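Local coordinates for protein sugar phosphate isomerase/epimerase (Parabacteroides distasonis, PDB 3OBE) that probably acts as an isomerase or epimerase on a sugar or sugar phosphate, its exact substrate not being established, at residues A[27-32]-A[275-280]; A[131-136]-A[164-169]; A[215-220]-A[238-243]; A[219-224]-A[244-249]. All coordinates share one frame; numbering follows the deposited sequence.

Contact 1 of 4, residues A[27-32]-A[275-280]; sequences TYSLGQ and YVELEG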
# COMPACT_ATOMS: atom_id res chain seq x y z
N THR A 27 3.94 -3.59 7.53
CA THR A 27 4.24 -4.10 8.82
C THR A 27 3.02 -4.37 9.75
O THR A 27 3.14 -5.06 10.80
CB THR A 27 5.19 -3.13 9.58
OG1 THR A 27 4.56 -1.87 9.73
CG2 THR A 27 6.58 -3.03 8.84
N TYR A 28 1.87 -3.84 9.35
CA TYR A 28 0.64 -4.18 10.00
C TYR A 28 0.41 -5.71 9.98
O TYR A 28 -0.21 -6.25 10.89
CB TYR A 28 -0.51 -3.47 9.32
CG TYR A 28 -1.82 -3.59 10.06
CD1 TYR A 28 -2.03 -2.94 11.26
CD2 TYR A 28 -2.84 -4.40 9.53
CE1 TYR A 28 -3.25 -3.05 11.93
CE2 TYR A 28 -4.05 -4.52 10.20
CZ TYR A 28 -4.23 -3.86 11.38
OH TYR A 28 -5.45 -3.98 12.02
N SER A 29 1.02 -6.39 9.01
CA SER A 29 0.97 -7.86 8.93
C SER A 29 1.44 -8.57 10.18
O SER A 29 1.01 -9.68 10.42
CB SER A 29 1.85 -8.37 7.77
OG SER A 29 1.43 -7.79 6.54
N LEU A 30 2.36 -7.96 10.94
CA LEU A 30 3.03 -8.65 12.01
C LEU A 30 2.39 -8.31 13.35
O LEU A 30 2.63 -8.99 14.34
CB LEU A 30 4.50 -8.27 12.03
CG LEU A 30 5.28 -8.86 10.85
CD1 LEU A 30 6.70 -8.28 10.81
CD2 LEU A 30 5.35 -10.41 11.06
N GLY A 31 1.57 -7.25 13.34
CA GLY A 31 1.10 -6.54 14.54
C GLY A 31 2.09 -6.49 15.66
O GLY A 31 3.25 -6.00 15.54
N GLN A 32 1.68 -7.12 16.76
CA GLN A 32 2.42 -7.05 18.00
C GLN A 32 3.67 -7.90 17.94
O GLN A 32 4.57 -7.70 18.74
CB GLN A 32 1.51 -7.44 19.19
CG GLN A 32 0.49 -6.36 19.53
CD GLN A 32 1.16 -5.08 20.04
OE1 GLN A 32 2.15 -5.12 20.78
NE2 GLN A 32 0.63 -3.94 19.61
N TYR A 275 4.49 -4.24 -1.77
CA TYR A 275 4.50 -4.62 -0.38
C TYR A 275 3.61 -5.81 -0.16
O TYR A 275 2.43 -5.82 -0.58
CB TYR A 275 4.05 -3.45 0.51
CG TYR A 275 4.93 -2.26 0.29
CD1 TYR A 275 6.11 -2.09 1.00
CD2 TYR A 275 4.58 -1.28 -0.65
CE1 TYR A 275 6.95 -0.97 0.76
CE2 TYR A 275 5.41 -0.21 -0.92
CZ TYR A 275 6.58 -0.04 -0.19
OH TYR A 275 7.40 1.04 -0.48
N VAL A 276 4.18 -6.81 0.51
CA VAL A 276 3.45 -7.96 1.00
C VAL A 276 2.56 -7.60 2.19
O VAL A 276 2.99 -6.86 3.10
CB VAL A 276 4.45 -9.08 1.41
CG1 VAL A 276 3.76 -10.24 2.08
CG2 VAL A 276 5.25 -9.56 0.18
N GLU A 277 1.37 -8.17 2.23
CA GLU A 277 0.53 -8.11 3.42
C GLU A 277 -0.11 -9.45 3.69
O GLU A 277 -0.52 -10.14 2.75
CB GLU A 277 -0.53 -7.03 3.32
CG GLU A 277 -1.32 -6.87 4.65
CD GLU A 277 -2.01 -5.53 4.85
OE1 GLU A 277 -1.90 -4.65 3.98
OE2 GLU A 277 -2.66 -5.39 5.91
N LEU A 278 -0.22 -9.80 4.96
CA LEU A 278 -0.97 -10.95 5.43
C LEU A 278 -1.95 -10.53 6.51
O LEU A 278 -1.63 -9.70 7.35
CB LEU A 278 -0.10 -12.03 6.03
CG LEU A 278 0.70 -12.97 5.14
CD1 LEU A 278 1.75 -12.28 4.31
CD2 LEU A 278 1.30 -14.16 5.95
N GLU A 279 -3.14 -11.09 6.41
CA GLU A 279 -4.12 -11.00 7.48
C GLU A 279 -3.77 -12.05 8.55
O GLU A 279 -2.84 -12.83 8.38
CB GLU A 279 -5.53 -11.15 6.91
CG GLU A 279 -5.88 -12.55 6.43
CD GLU A 279 -7.24 -12.57 5.78
OE1 GLU A 279 -7.34 -12.17 4.60
OE2 GLU A 279 -8.22 -12.96 6.47
N GLY A 280 -4.48 -11.99 9.66
CA GLY A 280 -4.25 -12.92 10.80
C GLY A 280 -4.55 -14.34 10.39
O GLY A 280 -5.48 -14.62 9.64

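Contact 2 of 4, residues A[131-136]-A[164-169]; sequences MVQPSL and ILWGYH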
# COMPACT_ATOMS: atom_id res chain seq x y z
N MSE A 131 3.29 7.97 0.16
CA MSE A 131 2.27 8.08 1.26
C MSE A 131 0.96 7.63 0.66
O MSE A 131 0.57 8.13 -0.39
CB MSE A 131 2.19 9.50 1.75
CG MSE A 131 3.37 9.98 2.55
SE MSE A 131 3.48 11.94 2.65
CE MSE A 131 1.84 12.27 3.64
N VAL A 132 0.28 6.69 1.31
CA VAL A 132 -0.85 6.02 0.69
C VAL A 132 -2.04 6.01 1.65
O VAL A 132 -1.88 5.63 2.83
CB VAL A 132 -0.47 4.59 0.34
CG1 VAL A 132 -1.72 3.69 -0.12
CG2 VAL A 132 0.59 4.63 -0.75
N GLN A 133 -3.20 6.41 1.15
CA GLN A 133 -4.45 6.27 1.85
C GLN A 133 -5.09 4.95 1.50
O GLN A 133 -5.35 4.71 0.34
CB GLN A 133 -5.42 7.40 1.54
CG GLN A 133 -6.77 7.24 2.30
CD GLN A 133 -7.60 8.50 2.33
OE1 GLN A 133 -7.07 9.61 2.33
NE2 GLN A 133 -8.93 8.34 2.39
N PRO A 134 -5.41 4.12 2.53
CA PRO A 134 -5.96 2.78 2.23
C PRO A 134 -7.42 2.64 2.63
O PRO A 134 -7.92 1.52 2.82
CB PRO A 134 -5.09 1.90 3.12
CG PRO A 134 -4.95 2.72 4.38
CD PRO A 134 -4.79 4.17 3.87
N SER A 135 -8.11 3.75 2.74
CA SER A 135 -9.45 3.80 3.35
C SER A 135 -10.40 4.52 2.40
O SER A 135 -10.18 5.66 2.00
CB SER A 135 -9.38 4.57 4.65
OG SER A 135 -8.50 3.91 5.54
N LEU A 136 -11.45 3.79 2.02
CA LEU A 136 -12.49 4.26 1.10
C LEU A 136 -13.50 5.14 1.78
O LEU A 136 -14.15 4.69 2.73
CB LEU A 136 -13.23 3.03 0.51
CG LEU A 136 -14.32 3.27 -0.56
CD1 LEU A 136 -13.82 4.00 -1.79
CD2 LEU A 136 -14.84 1.89 -1.00
N ILE A 164 7.43 13.26 -2.68
CA ILE A 164 6.79 12.05 -2.23
C ILE A 164 5.53 11.81 -3.08
O ILE A 164 4.73 12.72 -3.33
CB ILE A 164 6.38 12.16 -0.76
CG1 ILE A 164 7.61 12.37 0.08
CG2 ILE A 164 5.55 10.94 -0.33
CD1 ILE A 164 7.34 12.78 1.56
N LEU A 165 5.33 10.55 -3.45
CA LEU A 165 4.19 10.14 -4.28
C LEU A 165 3.01 9.82 -3.40
O LEU A 165 3.10 8.94 -2.55
CB LEU A 165 4.52 8.90 -5.07
CG LEU A 165 5.65 9.00 -6.10
CD1 LEU A 165 5.94 7.61 -6.66
CD2 LEU A 165 5.31 9.99 -7.22
N TRP A 166 1.89 10.48 -3.64
CA TRP A 166 0.64 10.13 -2.97
C TRP A 166 -0.04 9.03 -3.76
O TRP A 166 -0.16 9.12 -4.98
CB TRP A 166 -0.27 11.35 -2.85
CG TRP A 166 -1.43 11.14 -1.93
CD1 TRP A 166 -1.47 11.49 -0.62
CD2 TRP A 166 -2.69 10.51 -2.22
NE1 TRP A 166 -2.67 11.13 -0.07
CE2 TRP A 166 -3.46 10.56 -1.04
CE3 TRP A 166 -3.27 9.95 -3.37
CZ2 TRP A 166 -4.74 10.01 -0.95
CZ3 TRP A 166 -4.53 9.46 -3.29
CH2 TRP A 166 -5.25 9.46 -2.10
N GLY A 167 -0.59 8.03 -3.04
CA GLY A 167 -1.32 6.94 -3.66
C GLY A 167 -2.54 6.50 -2.86
O GLY A 167 -2.68 6.86 -1.70
N TYR A 168 -3.34 5.67 -3.50
CA TYR A 168 -4.59 5.14 -2.96
C TYR A 168 -4.60 3.61 -3.06
O TYR A 168 -4.36 3.06 -4.13
CB TYR A 168 -5.81 5.71 -3.68
CG TYR A 168 -7.09 5.22 -3.10
CD1 TYR A 168 -7.52 5.71 -1.89
CD2 TYR A 168 -7.80 4.14 -3.67
CE1 TYR A 168 -8.65 5.24 -1.32
CE2 TYR A 168 -8.91 3.65 -3.08
CZ TYR A 168 -9.35 4.23 -1.91
OH TYR A 168 -10.51 3.80 -1.29
N HIS A 169 -4.86 2.96 -1.93
CA HIS A 169 -4.87 1.50 -1.81
C HIS A 169 -6.29 1.01 -1.68
O HIS A 169 -7.02 1.41 -0.75
CB HIS A 169 -4.05 1.08 -0.60
CG HIS A 169 -4.12 -0.38 -0.29
ND1 HIS A 169 -4.39 -0.83 0.98
CD2 HIS A 169 -3.93 -1.48 -1.06
CE1 HIS A 169 -4.40 -2.16 0.97
NE2 HIS A 169 -4.12 -2.58 -0.25

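Contact 3 of 4, residues A[215-220]-A[238-243]; sequences FELDVY and NRFKLL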
# COMPACT_ATOMS: atom_id res chain seq x y z
N PHE A 215 -1.84 4.71 -7.68
CA PHE A 215 -2.65 3.69 -7.07
C PHE A 215 -1.75 2.54 -6.63
O PHE A 215 -0.83 2.11 -7.38
CB PHE A 215 -3.81 3.25 -7.98
CG PHE A 215 -4.87 4.35 -8.15
CD1 PHE A 215 -4.66 5.39 -9.04
CD2 PHE A 215 -5.99 4.41 -7.32
CE1 PHE A 215 -5.55 6.42 -9.13
CE2 PHE A 215 -6.90 5.47 -7.45
CZ PHE A 215 -6.67 6.46 -8.32
N GLU A 216 -2.05 2.05 -5.44
CA GLU A 216 -1.42 0.83 -4.88
C GLU A 216 -2.44 -0.25 -5.07
O GLU A 216 -3.38 -0.39 -4.28
CB GLU A 216 -1.04 1.05 -3.42
CG GLU A 216 -0.39 -0.15 -2.69
CD GLU A 216 0.11 0.23 -1.35
OE1 GLU A 216 -0.74 0.49 -0.50
OE2 GLU A 216 1.34 0.17 -1.11
N LEU A 217 -2.27 -1.01 -6.13
CA LEU A 217 -3.26 -2.00 -6.52
C LEU A 217 -3.16 -3.21 -5.61
O LEU A 217 -2.13 -3.86 -5.57
CB LEU A 217 -3.09 -2.45 -7.95
CG LEU A 217 -4.09 -3.49 -8.43
CD1 LEU A 217 -5.56 -3.00 -8.21
CD2 LEU A 217 -3.79 -3.91 -9.82
N ASP A 218 -4.24 -3.45 -4.90
CA ASP A 218 -4.36 -4.70 -4.10
C ASP A 218 -4.86 -5.82 -4.98
O ASP A 218 -6.03 -5.87 -5.33
CB ASP A 218 -5.20 -4.58 -2.86
CG ASP A 218 -4.82 -5.67 -1.87
OD1 ASP A 218 -5.05 -6.85 -2.26
OD2 ASP A 218 -4.25 -5.36 -0.79
N VAL A 219 -3.94 -6.67 -5.42
CA VAL A 219 -4.30 -7.68 -6.39
C VAL A 219 -5.27 -8.69 -5.78
O VAL A 219 -6.17 -9.22 -6.47
CB VAL A 219 -3.07 -8.34 -7.03
CG1 VAL A 219 -2.31 -7.30 -7.82
CG2 VAL A 219 -2.18 -9.05 -5.96
N TYR A 220 -5.11 -8.98 -4.49
CA TYR A 220 -5.98 -9.95 -3.82
C TYR A 220 -7.39 -9.41 -3.65
O TYR A 220 -8.34 -10.08 -3.97
CB TYR A 220 -5.44 -10.31 -2.45
CG TYR A 220 -6.31 -11.22 -1.65
CD1 TYR A 220 -6.29 -12.63 -1.87
CD2 TYR A 220 -7.13 -10.73 -0.64
CE1 TYR A 220 -7.08 -13.48 -1.05
CE2 TYR A 220 -7.90 -11.58 0.13
CZ TYR A 220 -7.86 -12.94 -0.08
OH TYR A 220 -8.63 -13.76 0.69
N ASN A 238 0.04 3.38 -16.37
CA ASN A 238 0.86 4.41 -15.74
C ASN A 238 0.32 4.83 -14.40
O ASN A 238 0.94 5.65 -13.72
CB ASN A 238 0.94 5.65 -16.66
CG ASN A 238 -0.43 6.26 -16.99
OD1 ASN A 238 -1.44 5.53 -17.18
ND2 ASN A 238 -0.47 7.58 -17.10
N ARG A 239 -0.80 4.26 -13.97
CA ARG A 239 -1.43 4.69 -12.70
C ARG A 239 -1.15 3.78 -11.50
O ARG A 239 -1.07 4.24 -10.37
CB ARG A 239 -2.94 4.79 -12.87
CG ARG A 239 -3.43 5.64 -14.04
CD ARG A 239 -2.86 7.03 -14.12
NE ARG A 239 -3.03 7.77 -12.89
CZ ARG A 239 -4.18 8.33 -12.52
NH1 ARG A 239 -5.25 8.22 -13.28
NH2 ARG A 239 -4.23 9.00 -11.38
N PHE A 240 -0.98 2.48 -11.76
CA PHE A 240 -0.70 1.51 -10.73
C PHE A 240 0.80 1.43 -10.53
O PHE A 240 1.48 0.68 -11.23
CB PHE A 240 -1.33 0.18 -11.14
CG PHE A 240 -2.81 0.20 -11.10
CD1 PHE A 240 -3.46 0.48 -9.90
CD2 PHE A 240 -3.60 -0.04 -12.22
CE1 PHE A 240 -4.85 0.51 -9.83
CE2 PHE A 240 -4.97 0.02 -12.13
CZ PHE A 240 -5.58 0.26 -10.95
N LYS A 241 1.32 2.24 -9.61
CA LYS A 241 2.76 2.36 -9.42
C LYS A 241 3.30 1.43 -8.31
O LYS A 241 4.50 1.16 -8.27
CB LYS A 241 3.18 3.82 -9.14
CG LYS A 241 2.99 4.77 -10.35
CD LYS A 241 3.62 6.15 -10.09
CE LYS A 241 3.46 7.11 -11.27
NZ LYS A 241 3.84 8.50 -10.90
N LEU A 242 2.41 0.98 -7.44
CA LEU A 242 2.72 -0.00 -6.40
C LEU A 242 1.70 -1.13 -6.47
O LEU A 242 0.54 -0.95 -6.90
CB LEU A 242 2.66 0.63 -5.00
CG LEU A 242 3.58 1.77 -4.65
CD1 LEU A 242 3.19 2.38 -3.30
CD2 LEU A 242 5.04 1.33 -4.69
N LEU A 243 2.09 -2.31 -5.99
CA LEU A 243 1.13 -3.34 -5.67
C LEU A 243 1.18 -3.63 -4.18
O LEU A 243 2.25 -3.52 -3.54
CB LEU A 243 1.43 -4.65 -6.38
CG LEU A 243 1.56 -4.62 -7.91
CD1 LEU A 243 1.96 -6.01 -8.51
CD2 LEU A 243 0.28 -4.05 -8.55

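Contact 4 of 4, residues A[219-224]-A[244-249]; sequences VYWAVM and HIKDRW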
# COMPACT_ATOMS: atom_id res chain seq x y z
N VAL A 219 -3.94 -6.67 -5.42
CA VAL A 219 -4.30 -7.68 -6.39
C VAL A 219 -5.27 -8.69 -5.78
O VAL A 219 -6.17 -9.22 -6.47
CB VAL A 219 -3.07 -8.34 -7.03
CG1 VAL A 219 -2.31 -7.30 -7.82
CG2 VAL A 219 -2.18 -9.05 -5.96
N TYR A 220 -5.11 -8.98 -4.49
CA TYR A 220 -5.98 -9.95 -3.82
C TYR A 220 -7.39 -9.41 -3.65
O TYR A 220 -8.34 -10.08 -3.97
CB TYR A 220 -5.44 -10.31 -2.45
CG TYR A 220 -6.31 -11.22 -1.65
CD1 TYR A 220 -6.29 -12.63 -1.87
CD2 TYR A 220 -7.13 -10.73 -0.64
CE1 TYR A 220 -7.08 -13.48 -1.05
CE2 TYR A 220 -7.90 -11.58 0.13
CZ TYR A 220 -7.86 -12.94 -0.08
OH TYR A 220 -8.63 -13.76 0.69
N TRP A 221 -7.51 -8.19 -3.14
CA TRP A 221 -8.86 -7.68 -2.89
C TRP A 221 -9.56 -7.37 -4.23
O TRP A 221 -10.79 -7.41 -4.31
CB TRP A 221 -8.83 -6.44 -1.98
CG TRP A 221 -8.41 -6.77 -0.56
CD1 TRP A 221 -7.32 -6.27 0.10
CD2 TRP A 221 -9.05 -7.66 0.38
NE1 TRP A 221 -7.26 -6.76 1.37
CE2 TRP A 221 -8.30 -7.62 1.58
CE3 TRP A 221 -10.20 -8.46 0.33
CZ2 TRP A 221 -8.64 -8.39 2.69
CZ3 TRP A 221 -10.52 -9.21 1.44
CH2 TRP A 221 -9.74 -9.18 2.61
N ALA A 222 -8.79 -7.17 -5.30
CA ALA A 222 -9.37 -7.07 -6.64
C ALA A 222 -9.98 -8.43 -7.06
O ALA A 222 -11.16 -8.50 -7.43
CB ALA A 222 -8.32 -6.63 -7.65
N VAL A 223 -9.22 -9.52 -6.90
CA VAL A 223 -9.79 -10.88 -7.15
C VAL A 223 -11.03 -11.18 -6.27
O VAL A 223 -12.03 -11.73 -6.78
CB VAL A 223 -8.73 -11.98 -7.02
CG1 VAL A 223 -9.39 -13.37 -7.14
CG2 VAL A 223 -7.61 -11.76 -8.12
N MSE A 224 -11.02 -10.75 -5.01
CA MSE A 224 -12.13 -10.94 -4.11
C MSE A 224 -13.31 -10.05 -4.47
O MSE A 224 -14.43 -10.35 -4.06
CB MSE A 224 -11.72 -10.71 -2.66
CG MSE A 224 -10.69 -11.69 -2.19
SE MSE A 224 -11.46 -13.40 -1.79
CE MSE A 224 -12.32 -12.96 -0.16
N HIS A 244 0.04 -4.10 -3.67
CA HIS A 244 0.04 -4.97 -2.51
C HIS A 244 -0.04 -6.41 -2.99
O HIS A 244 -0.91 -6.74 -3.83
CB HIS A 244 -1.10 -4.68 -1.56
CG HIS A 244 -0.68 -3.86 -0.39
ND1 HIS A 244 -1.22 -3.99 0.86
CD2 HIS A 244 0.23 -2.86 -0.31
CE1 HIS A 244 -0.66 -3.12 1.68
NE2 HIS A 244 0.21 -2.40 1.00
N ILE A 245 0.88 -7.23 -2.49
CA ILE A 245 0.93 -8.65 -2.79
C ILE A 245 0.38 -9.36 -1.56
O ILE A 245 0.97 -9.33 -0.46
CB ILE A 245 2.37 -9.12 -3.16
CG1 ILE A 245 2.80 -8.46 -4.49
CG2 ILE A 245 2.48 -10.66 -3.19
CD1 ILE A 245 1.96 -8.94 -5.74
N LYS A 246 -0.80 -9.95 -1.76
CA LYS A 246 -1.59 -10.57 -0.73
C LYS A 246 -2.24 -11.83 -1.31
O LYS A 246 -2.50 -11.91 -2.52
CB LYS A 246 -2.66 -9.60 -0.18
CG LYS A 246 -3.44 -10.25 1.00
CD LYS A 246 -4.42 -9.35 1.62
CE LYS A 246 -5.12 -10.04 2.76
NZ LYS A 246 -5.63 -11.42 2.43
N ASP A 247 -2.45 -12.82 -0.46
CA ASP A 247 -3.08 -14.08 -0.84
C ASP A 247 -3.99 -14.46 0.33
O ASP A 247 -4.23 -13.63 1.20
CB ASP A 247 -1.97 -15.10 -1.11
CG ASP A 247 -2.39 -16.23 -2.03
OD1 ASP A 247 -3.58 -16.60 -2.03
OD2 ASP A 247 -1.46 -16.82 -2.71
N ARG A 248 -4.48 -15.69 0.39
CA ARG A 248 -5.28 -16.11 1.54
C ARG A 248 -4.45 -15.93 2.82
O ARG A 248 -4.90 -15.36 3.81
CB ARG A 248 -5.69 -17.54 1.38
CG ARG A 248 -6.53 -17.77 0.13
CD ARG A 248 -7.87 -17.00 0.23
NE ARG A 248 -8.84 -17.74 1.01
CZ ARG A 248 -10.06 -17.29 1.30
NH1 ARG A 248 -10.44 -16.08 0.91
NH2 ARG A 248 -10.89 -18.03 2.00
N TRP A 249 -3.23 -16.42 2.76
CA TRP A 249 -2.26 -16.23 3.87
C TRP A 249 -0.87 -16.17 3.24
O TRP A 249 -0.45 -15.14 2.71
CB TRP A 249 -2.47 -17.27 4.96
CG TRP A 249 -1.85 -16.78 6.28
CD1 TRP A 249 -2.19 -15.64 6.97
CD2 TRP A 249 -0.81 -17.42 7.04
NE1 TRP A 249 -1.41 -15.51 8.09
CE2 TRP A 249 -0.56 -16.59 8.17
CE3 TRP A 249 -0.07 -18.61 6.90
CZ2 TRP A 249 0.41 -16.91 9.11
CZ3 TRP A 249 0.86 -18.93 7.85
CH2 TRP A 249 1.11 -18.07 8.94
O HOH W 1 -2.98 -8.19 -2.91

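Contact 1 of 4, residues A[27-32]-A[275-280]
Ser-29 and Leu-278 are joined by the one hydrogen bond that crosses between residues 27-32 and 275-280: Leu-278 N gives its hydrogen to Ser-29 OG at 3.0 Å, nearly straight at 163°. The same hydroxyl is hydrogen-bonded to Gln-26 O, one residue before the segment, so two backbone groups grip it. With OG anti to its carbonyl carbon (chi1 -57°), the serine presents the oxygen to the chain of 275-280. The weaker polar evidence is a CA-H...O contact from Ser-29 CA to Leu-278 O at 3.6 Å.

The remaining contacts are packing. Ser-29 OG lies 3.3 Å from Glu-277 CA and 3.5 Å from Glu-277 CG. Glu-277 OE2 meets the edge of the exposed Tyr-28 ring, 3.8 Å from CD2, with carboxylate and ring planes 76° apart; Tyr-28 also meets Phe-56 edge-to-face. Replacing Ser-29 with alanine would probably leave Leu-278 N and Gln-26 O without this shared partner and let the 3-10 turn and the chain after strand 273-276 drift apart.

The 3-10 turn and the end of residues 275-280 follow neighbouring parallel strands, 24-26 and 273-276, at the C-terminal end of the barrel sheet. Helix 287-300 packs behind them, touching Leu-30 and Leu-278.

Contact 2 of 4, residues A[131-136]-A[164-169]
Met-131, a selenomethionine, starts the pairing: its N donates to Leu-165 O at 2.9 Å, and its O accepts from Gly-167 N. Its side chain lies against Ile-164, with CG 3.7 Å from Ile-164 CG2. The carbonyl oxygen also sits over one face of the Trp-166 ring.

Val-132, bridged to Gly-167, points to the opposite face of the sheet from Met-131. With CG1 anti to the backbone N (chi1 170°), that methyl comes 3.5 Å from His-169 CB. A side chain on Gly-167 would lie tight against Val-132 CG2, which fits glycine there. The strands run parallel, their short axes 30° apart, and helix 142-160 connects them: this is a beta-alpha-beta unit of the TIM barrel.

Gln-133 N bonds to Gly-167 O, and Gln-133 O receives His-169 N at 172°, the straightest of the four interstrand bonds. Its CB packs 3.7 Å from Trp-166 CZ2, the amide and indole planes steeply inclined. NE2 donates to Ser-135 O at 3.0 Å, almost in the amide plane, and is also bonded to Tyr-104.

Pro-134 CB touches the edge of the His-169 ring, 3.5 Å from ND1; His-169 NE2 is bonded to Asp-218. Ser-135 O lies in the plane of the Tyr-168 ring at its edge. Finally, Leu-136 CB comes 3.4 Å from Tyr-168 OH, a hydroxyl hydrogen-bonded to Glu-174.

Contact 3 of 4, residues A[215-220]-A[238-243]
Phe-240 holds the apolar side of this strand pair through its ring: CD1 lies 3.4 Å from Phe-215 CB and 3.5 Å from Leu-217 CB, while Leu-217 CG sits over one ring face. An alanine in place of Phe-240 would probably open a gap between Phe-215 and Leu-217 and leave both side chains less firmly packed. Further along, Leu-217 CB meets Leu-243 CD2 at 3.8 Å. On the other face of the sheet, Glu-216 OE2 touches Leu-242 CD1 at 3.6 Å; Glu-216 OE1 is bonded to His-96.

The backbone sets these positions. Phe-215 N donates to Arg-239 O at 2.8 Å, and Leu-217 N to Leu-242 O at 2.9 Å. Between them the register slips by one residue, a beta bulge, where Phe-215 O receives weak bonds from both Lys-241 N and Leu-242 N.

Outside the bulge, the chain of Arg-239 bends at chi2 (-52°) and again at chi3 to lie alongside Phe-215. A face of the guanidinium meets the ring's edge, the planes 77° apart, with NH2 3.7 Å from Phe-215 CE1. Its NH1 is held by Leu-205 O, and its NH2 by Val-213 O and Thr-208.

Strands 213-218 and 240-245 are neighbours in the parallel barrel sheet; helix 200-207 covers Phe-215 and Phe-240, and helix 259-269 packs on Leu-243 and Val-219.

Contact 4 of 4, residues A[219-224]-A[244-249]
His-244 O is met by two groups that link the strand end to the start of helix 219-224. Water 1 donates to it at 2.7 Å and accepts from Tyr-220 N at 2.8 Å, while Val-219 N makes a weak, direct bond of 3.4 Å to the same oxygen. Val-219 CG2 packs against that oxygen too, 3.4 Å from His-244 O.

The Tyr-220 ring then carries the side-chain contact. With CG anti to the backbone N (chi1 176°), it extends along residues 246-248. Lys-246 NZ stands over a ring face, 3.7 Å from the centroid and 30° off the normal, giving a cation-pi contact. The chain of Lys-246 is straight until its turn at chi4, which brings NZ both over this ring and within 2.9 Å of Asp-247 O, its hydrogen-bond acceptor. A salt bridge to Glu-279, in one of that residue's two conformers, adds a further partner. Asp-247 O lies over a face of the tyrosine ring, with Met-224 CG over the opposite one.

At the ring's far end, Arg-248 NH1, in one of two modelled conformers, donates to Tyr-220 OH at 3.0 Å, the hydroxyl tilted 28° from the guanidinium plane. Lys-246 O is buried with no partner in the model.

Asp-247 OD1 receives Arg-248 N at 2.7 Å and also binds Ser-254, which probably steadies the loop beyond the strand. The contact joins the helix following strand 213-218 to the loop following its neighbour, strand 240-245, at the C-terminal end of a TIM barrel, the end where active sites of this fold lie.

In the fold
All four contacts join neighbouring strands, or the segments that follow them, in one parallel barrel sheet. Contacts 2 and 3 are core strand pairs, largely buried and held by backbone bonds, regular in contact 2 and interrupted by a bulge with two weak bonds in contact 3. Contacts 1 and 4 lie farther from the chain centre, at the C-terminal strand ends; side-chain hydroxyls, charges and a water do more of the work, and each includes exposed residues. Contacts 3 and 4 share Val-219, Tyr-220 and strand 240-245, and a probable hydrogen bond from His-244 N to Leu-217 O joins them. A phosphate, probably from crystallisation, lies near Glu-277, His-169 and His-244, consistent with a pocket there.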